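Side-chain contacts in flagellar hook-associated protein 2 (Helicobacter pylori, PDB 6IWY), which caps the tip of the growing flagellar filament, promoting flagellin polymerisation there and keeping exported subunits from leaking away unassembled: residues 46-51 with 102-107; 155-160 with 192-197; 188-193 with 218-223; 269-274 with 316-321. All blocks are in the same frame, centred on the assembly; numbering follows the deposited sequence.

Contact 1. Residues 46-51 with 102-107; sequences GAKFSS and MKTGGN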
# COMPACT_ATOMS: atom_id res chain seq x y z
N GLY A 46 2.92 -0.83 -13.24
CA GLY A 46 3.48 -1.89 -14.05
C GLY A 46 4.11 -1.29 -15.27
O GLY A 46 4.07 -0.06 -15.45
N ALA A 47 4.67 -2.15 -16.11
CA ALA A 47 5.55 -1.73 -17.20
C ALA A 47 4.71 -1.50 -18.45
O ALA A 47 3.50 -1.58 -18.37
CB ALA A 47 6.64 -2.77 -17.46
N LYS A 48 5.36 -1.18 -19.56
CA LYS A 48 4.69 -1.05 -20.84
C LYS A 48 4.56 -2.41 -21.51
O LYS A 48 5.52 -3.17 -21.56
CB LYS A 48 5.51 -0.14 -21.76
CG LYS A 48 5.92 1.26 -21.18
CD LYS A 48 4.70 2.16 -20.89
CE LYS A 48 4.02 2.64 -22.18
NZ LYS A 48 4.99 3.30 -23.06
N PHE A 49 3.38 -2.69 -22.07
CA PHE A 49 3.15 -3.90 -22.91
C PHE A 49 2.74 -3.62 -24.39
O PHE A 49 2.06 -2.64 -24.72
CB PHE A 49 2.12 -4.80 -22.25
CG PHE A 49 2.46 -5.18 -20.82
CD1 PHE A 49 2.03 -4.40 -19.74
CD2 PHE A 49 3.19 -6.34 -20.55
CE1 PHE A 49 2.32 -4.74 -18.43
CE2 PHE A 49 3.49 -6.70 -19.23
CZ PHE A 49 3.05 -5.89 -18.16
N SER A 50 3.16 -4.53 -25.27
CA SER A 50 2.79 -4.53 -26.68
C SER A 50 1.35 -4.92 -26.92
O SER A 50 0.80 -4.64 -27.96
CB SER A 50 3.66 -5.52 -27.44
OG SER A 50 4.94 -5.62 -26.84
N SER A 51 0.75 -5.61 -25.97
CA SER A 51 -0.58 -6.14 -26.17
C SER A 51 -1.19 -6.43 -24.82
O SER A 51 -0.48 -6.83 -23.89
CB SER A 51 -0.51 -7.41 -27.04
OG SER A 51 -1.64 -8.24 -26.88
N MET A 102 -4.95 1.49 -20.66
CA MET A 102 -5.03 2.74 -21.41
C MET A 102 -3.87 2.74 -22.36
O MET A 102 -2.76 2.37 -21.98
CB MET A 102 -4.94 3.93 -20.45
CG MET A 102 -5.22 5.34 -21.02
SD MET A 102 -4.59 6.65 -19.89
CE MET A 102 -5.92 7.81 -20.03
N LYS A 103 -4.13 3.09 -23.62
CA LYS A 103 -3.06 3.37 -24.56
C LYS A 103 -2.30 4.64 -24.14
O LYS A 103 -2.90 5.65 -23.78
CB LYS A 103 -3.62 3.56 -25.97
CG LYS A 103 -3.73 2.30 -26.81
CD LYS A 103 -4.02 2.66 -28.25
CE LYS A 103 -4.21 1.44 -29.11
NZ LYS A 103 -4.84 1.81 -30.41
N THR A 104 -0.98 4.58 -24.19
CA THR A 104 -0.18 5.78 -24.04
C THR A 104 0.88 5.83 -25.14
O THR A 104 0.61 5.50 -26.29
CB THR A 104 0.47 5.85 -22.68
OG1 THR A 104 1.03 4.56 -22.37
CG2 THR A 104 -0.53 6.23 -21.65
N GLY A 105 2.08 6.26 -24.79
CA GLY A 105 3.04 6.63 -25.78
C GLY A 105 4.12 5.60 -25.93
O GLY A 105 4.46 4.89 -25.00
N GLY A 106 4.69 5.54 -27.12
CA GLY A 106 5.85 4.74 -27.32
C GLY A 106 5.49 3.42 -27.94
O GLY A 106 4.34 3.18 -28.32
N ASN A 107 6.50 2.58 -28.01
CA ASN A 107 6.44 1.41 -28.85
C ASN A 107 5.51 0.35 -28.28
O ASN A 107 4.79 -0.29 -29.03
CB ASN A 107 7.84 0.87 -29.07
CG ASN A 107 8.03 0.38 -30.46
OD1 ASN A 107 7.96 -0.83 -30.71
ND2 ASN A 107 8.19 1.31 -31.41

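Contact 2. Residues 155-160 with 192-197; sequences LNLKGA and QALEND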
# COMPACT_ATOMS: atom_id res chain seq x y z
N LEU A 155 11.66 6.00 13.71
CA LEU A 155 11.05 5.36 12.56
C LEU A 155 11.96 4.24 12.10
O LEU A 155 13.13 4.49 11.74
CB LEU A 155 10.95 6.35 11.40
CG LEU A 155 9.66 7.12 11.21
CD1 LEU A 155 9.89 8.18 10.19
CD2 LEU A 155 8.61 6.11 10.74
N ASN A 156 11.43 3.02 12.07
CA ASN A 156 12.14 1.87 11.53
C ASN A 156 11.61 1.51 10.16
O ASN A 156 10.46 1.07 10.03
CB ASN A 156 11.99 0.68 12.43
CG ASN A 156 13.28 0.15 12.87
OD1 ASN A 156 13.88 0.68 13.83
ND2 ASN A 156 13.76 -0.89 12.19
N LEU A 157 12.45 1.72 9.14
CA LEU A 157 12.12 1.50 7.75
C LEU A 157 13.21 0.68 7.12
O LEU A 157 14.35 0.65 7.65
CB LEU A 157 12.03 2.82 7.02
CG LEU A 157 10.87 3.72 7.41
CD1 LEU A 157 11.27 5.21 7.30
CD2 LEU A 157 9.74 3.42 6.50
N LYS A 158 12.88 0.06 5.99
CA LYS A 158 13.84 -0.67 5.17
C LYS A 158 14.62 0.32 4.33
O LYS A 158 14.05 1.14 3.65
CB LYS A 158 13.12 -1.66 4.26
CG LYS A 158 14.06 -2.66 3.66
CD LYS A 158 13.35 -3.73 2.86
CE LYS A 158 12.93 -3.28 1.46
NZ LYS A 158 13.06 -4.42 0.50
N GLY A 159 15.94 0.23 4.36
CA GLY A 159 16.81 1.17 3.64
C GLY A 159 17.20 0.77 2.23
O GLY A 159 16.93 -0.32 1.76
N ALA A 160 17.88 1.69 1.57
CA ALA A 160 18.44 1.47 0.25
C ALA A 160 19.27 0.16 0.14
O ALA A 160 19.36 -0.42 -0.93
CB ALA A 160 19.29 2.65 -0.12
N GLN A 192 12.59 15.60 7.34
CA GLN A 192 13.96 16.12 7.48
C GLN A 192 14.91 15.03 7.91
O GLN A 192 16.02 14.94 7.43
CB GLN A 192 14.02 17.28 8.48
CG GLN A 192 13.59 18.62 7.90
CD GLN A 192 13.79 19.80 8.86
OE1 GLN A 192 14.74 19.82 9.65
NE2 GLN A 192 12.92 20.80 8.77
N ALA A 193 14.45 14.16 8.79
CA ALA A 193 15.30 13.09 9.28
C ALA A 193 15.64 12.16 8.11
O ALA A 193 16.81 11.85 7.85
CB ALA A 193 14.60 12.32 10.40
N LEU A 194 14.61 11.73 7.40
CA LEU A 194 14.81 10.82 6.30
C LEU A 194 15.70 11.43 5.22
O LEU A 194 16.55 10.75 4.66
CB LEU A 194 13.47 10.34 5.77
CG LEU A 194 12.85 9.26 6.66
CD1 LEU A 194 11.40 8.95 6.29
CD2 LEU A 194 13.66 8.05 6.56
N GLU A 195 15.56 12.73 4.96
CA GLU A 195 16.39 13.38 3.95
C GLU A 195 17.82 13.52 4.42
O GLU A 195 18.74 13.63 3.61
CB GLU A 195 15.82 14.74 3.59
CG GLU A 195 14.51 14.68 2.83
CD GLU A 195 13.74 16.01 2.80
OE1 GLU A 195 14.17 16.98 3.46
OE2 GLU A 195 12.68 16.07 2.10
N ASN A 196 18.03 13.53 5.73
CA ASN A 196 19.35 13.72 6.28
C ASN A 196 20.12 12.44 6.54
O ASN A 196 21.29 12.50 6.92
CB ASN A 196 19.25 14.54 7.57
CG ASN A 196 19.07 16.03 7.31
OD1 ASN A 196 19.73 16.60 6.43
ND2 ASN A 196 18.16 16.66 8.05
N ASP A 197 19.47 11.29 6.32
CA ASP A 197 20.10 9.97 6.55
C ASP A 197 20.52 9.35 5.19
O ASP A 197 19.74 9.34 4.26
CB ASP A 197 19.12 9.06 7.33
CG ASP A 197 19.73 7.69 7.75
OD1 ASP A 197 20.39 6.99 6.92
OD2 ASP A 197 19.48 7.27 8.90

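Contact 3. Residues 188-193 with 218-223; sequences KAMEQA and ESLIIN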
# COMPACT_ATOMS: atom_id res chain seq x y z
N LYS A 188 7.32 17.40 8.84
CA LYS A 188 8.58 18.05 8.50
C LYS A 188 9.69 17.33 9.23
O LYS A 188 10.72 16.97 8.64
CB LYS A 188 8.59 19.54 8.89
N ALA A 189 9.50 17.11 10.53
CA ALA A 189 10.56 16.52 11.32
C ALA A 189 10.95 15.20 10.68
O ALA A 189 12.13 14.98 10.46
CB ALA A 189 10.15 16.33 12.77
N MET A 190 9.96 14.36 10.36
CA MET A 190 10.19 13.00 9.82
C MET A 190 10.82 13.05 8.44
O MET A 190 11.73 12.28 8.10
CB MET A 190 8.87 12.22 9.70
CG MET A 190 8.22 11.88 11.04
SD MET A 190 6.75 10.84 10.91
CE MET A 190 6.36 10.60 12.65
N GLU A 191 10.31 13.98 7.64
CA GLU A 191 10.85 14.20 6.32
C GLU A 191 12.29 14.68 6.41
O GLU A 191 13.12 14.23 5.65
CB GLU A 191 9.96 15.17 5.52
CG GLU A 191 8.67 14.53 5.02
CD GLU A 191 7.81 15.42 4.10
OE1 GLU A 191 8.03 16.65 4.07
OE2 GLU A 191 6.90 14.89 3.41
N GLN A 192 12.59 15.60 7.34
CA GLN A 192 13.96 16.12 7.48
C GLN A 192 14.91 15.03 7.91
O GLN A 192 16.02 14.94 7.43
CB GLN A 192 14.02 17.28 8.48
CG GLN A 192 13.59 18.62 7.90
CD GLN A 192 13.79 19.80 8.86
OE1 GLN A 192 14.74 19.82 9.65
NE2 GLN A 192 12.92 20.80 8.77
N ALA A 193 14.45 14.16 8.79
CA ALA A 193 15.30 13.09 9.28
C ALA A 193 15.64 12.16 8.11
O ALA A 193 16.81 11.85 7.85
CB ALA A 193 14.60 12.32 10.40
N GLU A 218 -5.71 16.00 10.35
CA GLU A 218 -5.78 15.15 11.55
C GLU A 218 -4.87 13.92 11.54
O GLU A 218 -4.66 13.31 12.57
CB GLU A 218 -7.22 14.69 11.79
N SER A 219 -4.34 13.55 10.39
CA SER A 219 -3.69 12.26 10.26
C SER A 219 -2.48 12.33 9.38
O SER A 219 -2.44 13.08 8.41
CB SER A 219 -4.66 11.24 9.68
OG SER A 219 -5.52 10.75 10.70
N LEU A 220 -1.51 11.51 9.74
CA LEU A 220 -0.31 11.33 8.99
C LEU A 220 -0.34 9.91 8.51
O LEU A 220 -0.91 9.04 9.17
CB LEU A 220 0.92 11.51 9.90
CG LEU A 220 1.80 12.72 9.67
CD1 LEU A 220 1.03 14.01 9.88
CD2 LEU A 220 3.01 12.68 10.59
N ILE A 221 0.27 9.67 7.36
CA ILE A 221 0.40 8.31 6.86
C ILE A 221 1.80 8.14 6.29
O ILE A 221 2.22 8.88 5.41
CB ILE A 221 -0.71 8.00 5.82
CG1 ILE A 221 -0.64 6.52 5.40
CG2 ILE A 221 -0.57 8.90 4.63
CD1 ILE A 221 -1.91 5.96 4.88
N ILE A 222 2.56 7.21 6.84
CA ILE A 222 3.88 6.84 6.27
C ILE A 222 3.55 5.74 5.26
O ILE A 222 2.79 4.83 5.58
CB ILE A 222 4.86 6.34 7.37
CG1 ILE A 222 4.83 7.29 8.58
CG2 ILE A 222 6.31 6.25 6.85
CD1 ILE A 222 5.61 6.82 9.83
N ASN A 223 4.03 5.85 4.04
CA ASN A 223 3.83 4.81 3.02
C ASN A 223 5.17 4.49 2.43
O ASN A 223 5.98 5.39 2.20
CB ASN A 223 2.87 5.25 1.92
CG ASN A 223 2.82 4.28 0.72
OD1 ASN A 223 2.94 4.71 -0.41
ND2 ASN A 223 2.66 2.98 0.97

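Contact 4. Residues 269-274 with 316-321; sequences SLNGQK and INSKTG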
# COMPACT_ATOMS: atom_id res chain seq x y z
N SER A 269 10.34 -30.33 -3.37
CA SER A 269 11.40 -29.35 -3.09
C SER A 269 10.82 -27.98 -2.86
O SER A 269 9.91 -27.59 -3.57
CB SER A 269 12.37 -29.23 -4.27
OG SER A 269 12.24 -27.96 -4.95
N LEU A 270 11.39 -27.26 -1.90
CA LEU A 270 11.17 -25.84 -1.66
C LEU A 270 12.52 -25.14 -1.79
O LEU A 270 13.43 -25.36 -0.98
CB LEU A 270 10.64 -25.63 -0.25
CG LEU A 270 9.33 -26.33 0.08
CD1 LEU A 270 8.97 -26.13 1.56
CD2 LEU A 270 8.19 -25.85 -0.85
N ASN A 271 12.68 -24.31 -2.80
CA ASN A 271 14.03 -23.81 -3.14
C ASN A 271 15.09 -24.93 -3.00
O ASN A 271 16.08 -24.80 -2.28
CB ASN A 271 14.40 -22.58 -2.28
CG ASN A 271 13.50 -21.38 -2.55
OD1 ASN A 271 12.80 -21.32 -3.55
ND2 ASN A 271 13.51 -20.42 -1.64
N GLY A 272 14.85 -26.05 -3.67
CA GLY A 272 15.82 -27.15 -3.71
C GLY A 272 15.76 -28.16 -2.57
O GLY A 272 16.30 -29.27 -2.69
N GLN A 273 15.09 -27.82 -1.49
CA GLN A 273 15.27 -28.54 -0.23
C GLN A 273 14.26 -29.68 -0.06
O GLN A 273 13.08 -29.44 0.07
CB GLN A 273 15.16 -27.54 0.92
CG GLN A 273 15.99 -26.28 0.75
CD GLN A 273 17.28 -26.33 1.53
OE1 GLN A 273 18.07 -27.27 1.39
NE2 GLN A 273 17.51 -25.31 2.37
N LYS A 274 14.73 -30.91 -0.05
CA LYS A 274 13.85 -32.05 -0.29
C LYS A 274 13.05 -32.46 0.96
O LYS A 274 13.58 -32.43 2.06
CB LYS A 274 14.67 -33.23 -0.84
N ILE A 316 4.09 -21.14 4.51
CA ILE A 316 5.53 -21.17 4.33
C ILE A 316 6.04 -19.75 4.04
O ILE A 316 5.45 -19.01 3.26
CB ILE A 316 5.95 -22.01 3.15
CG1 ILE A 316 5.25 -23.38 3.14
CG2 ILE A 316 7.43 -22.22 3.17
CD1 ILE A 316 5.27 -24.01 1.76
N ASN A 317 7.16 -19.40 4.66
CA ASN A 317 7.91 -18.20 4.37
C ASN A 317 9.34 -18.49 3.88
O ASN A 317 9.90 -19.53 4.17
CB ASN A 317 7.92 -17.35 5.62
CG ASN A 317 6.77 -16.41 5.66
OD1 ASN A 317 6.68 -15.54 4.77
ND2 ASN A 317 5.88 -16.54 6.66
N SER A 318 9.91 -17.54 3.16
CA SER A 318 11.28 -17.59 2.74
C SER A 318 12.01 -16.26 3.02
O SER A 318 11.44 -15.20 2.82
CB SER A 318 11.32 -17.85 1.26
OG SER A 318 12.63 -17.62 0.76
N LYS A 319 13.27 -16.33 3.45
CA LYS A 319 14.07 -15.13 3.66
C LYS A 319 14.18 -14.25 2.41
O LYS A 319 14.27 -13.01 2.50
CB LYS A 319 15.51 -15.48 4.12
N THR A 320 14.19 -14.91 1.26
CA THR A 320 14.43 -14.22 0.01
C THR A 320 13.16 -13.63 -0.55
O THR A 320 13.18 -12.91 -1.54
CB THR A 320 14.98 -15.20 -1.01
OG1 THR A 320 14.08 -16.32 -1.11
CG2 THR A 320 16.37 -15.67 -0.59
N GLY A 321 12.03 -13.97 0.07
CA GLY A 321 10.72 -13.60 -0.45
C GLY A 321 10.31 -14.42 -1.65
O GLY A 321 9.27 -14.16 -2.24

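Contact 1. Residues 46-51 with 102-107
Lys48, near the end of strand 42-49, and the Thr104-Gly105 backbone just beyond strand 97-103 belong to two strands of one antiparallel sheet that are not neighbours: strand 110-116 runs between them, paired with both. The contact is therefore a bridge across the end of a beta hairpin, with a lysine of the third strand reaching over the middle one to the connection between the first two. Phe49 and Met102 are both joined by backbone hydrogen bonds to that middle strand, at Tyr110 and Gln111. The lysine does not reach out straight. CG lies beside the backbone N (chi1 -52°), and bends of the same sense at every later torsion wind the chain into a compact coil. The side chain also touches Gln111 and passes that of Thr104 at a slant, with Lys48 CE 3.6 Å from Thr104 OG1. That hydroxyl takes no bond from the lysine; its polar partner is the carbonyl of Pro109, on the far arm of the turn, so the threonine ties the two arms together, and the lysine adds a bond to the turn from strand 42-49. A second tie runs from Ser50 OG to the Asp108 carboxylate. The whole contact lies at the protein surface, and the acceptor that meets the ammonium is a main-chain carbonyl. Lys48 NZ donates to Gly105 O at 2.6 Å, meeting the carbonyl almost end-on, with a C=O...N angle of 175°.

Contact 2. Residues 155-160 with 192-197
Leu155 and Leu157 face helix 179-196 from one side of strand 154-158, and the helix presents Leu194 to them near its C-terminal end; the nearest CA atoms, Leu155 CA and Leu194 CA, are 9.1 Å apart. With one residue between them, the two strand leucines point the same way, as alternation along a beta strand demands, and Leu194 enters against both. Both of its methyls meet Leu157, while CD1 alone of the two also approaches Leu155. Leu157 CD1 sits in the fork of Leu194, 3.8 Å from Leu194 CD2 and 3.9 Å from Leu194 CD1, with the two side chains set nearly perpendicular. Leu155 takes the lighter share, with its CD1 4.3 Å from Leu194 CD1. In Leu194, CG lies beside the backbone N (chi1 -77°), a setting that carries both methyls off the helix toward the strand. No hydrogen bond crosses the contact; the three touching side chains are buried hydrocarbon. Phe200 and Ile209 each touch both Leu157 and Leu194, closing the cluster from the chain that follows the helix. The strand itself is held in its sheet on both sides, by backbone bonds from Leu155 to Val167 and from Asn156 to Glu231. Interlocked leucines of this kind are characteristic of two-layer alpha+beta packing, in which an amphipathic helix is laid over one face of an antiparallel sheet.

Contact 3. Residues 188-193 with 218-223
Met190 leaves helix 179-196 toward Leu220 and Ile222 of strand 219-224, and it takes the side chain out to its sulfur to get there: the nearest CA atoms, Met190 CA and Ile222 CA, are 9.5 Å apart. The first part of the side chain lies against Leu155 of strand 154-158, whose CD1 methyl flanks both CB and CG at the base of the methionine. From there the chain runs straight, with chi2 -174° and chi3 177°, and the sulfur becomes the atom that arrives. Met190 SD stands 4.2 Å from Leu220 CD2, the methionine and the leucine meeting by their far ends, and 4.3 Å from Ile222 CD1. The terminal Met190 CE carries on past the sulfur and stays a little farther from both, 4.4 Å from Leu220 CD2. Leu220 aims directly at the helix, whereas Ile222 starts off at a slant and relies on its extended end to bring CD1 in. The thioether thus rests against two branched side chains of one strand face, in purely apolar contact across the two segments. Around this buried junction, Ile211 of strand 209-214 touches both Met190 and Ile222, Ile169 of strand 164-173 lies against Met190, and Leu220 also packs on Asn183 and Ile186 of the same helix, which accordingly spans strands of two different sheets.

Contact 4. Residues 269-274 with 316-321
Asn271 and Leu270 both turn CG to the backbone N side, at chi1 -64° and -59°, and these settings send the amide toward Ser318 and Thr320 and the leucine methyls toward Ile316. Thr320, with OG1 set between its own backbone N and carbonyl carbon (chi1 54°), directs its hydroxyl back to Ser318. The contact accordingly has a polar and an apolar half. In the apolar half Leu270 CD1 meets Ile316 CD1 at 4.3 Å, both buried. In the polar half Asn271 ND2 comes within 3.8 Å of Ser318 OG without bonding it, and it passes Thr320 OG1 at 4.2 Å, the two side chains running antiparallel. What couples the groups is a third party: Met322 O is hydrogen-bonded to both Asn271 ND2 and Ser318 OG, while Asn271 OD1 takes the backbone NH of Thr324, so the amide is fixed at both ends. Ser318 OG is itself busy, accepting from Thr320 OG1 at 2.7 Å and from Thr320 N at 3.2 Å; the latter bond makes an ST turn inside the type I turn from Ser318 to Gly321. Facing it is a type I' turn, Leu270 to Gln273, with Asn271 and Gly272 at its corners, linking strands 268-270 and 273-274. Both segments fall in the flagellin hook IN motif, and the contact joins two antiparallel sheets: strand 314-318 passes through its turn into strand 322-327, the neighbour of 268-270, while Leu304 of strand 304-308 and Leu323 each touch both Asn271 and Ser318.

In the fold
Along this central fragment of the cap protein contact 1 comes first and contact 4 last, with the overlapping contacts 2 and 3 between. Contacts 2 and 3 form one system: their centres are 11 Å apart, both draw on helix 179-196 and share Gln192 and Ala193, and together they tie that helix to strands of two antiparallel sheets in a common buried core. Contact 1, at the surface of an earlier four-stranded sheet, has its centre 34 Å from each of the others. Contact 4, in the hook IN motif, lies 30 Å from contact 2 and 36 Å from contact 3, between centres. The contacts thus report on separate local regions of a chain rich in beta structure.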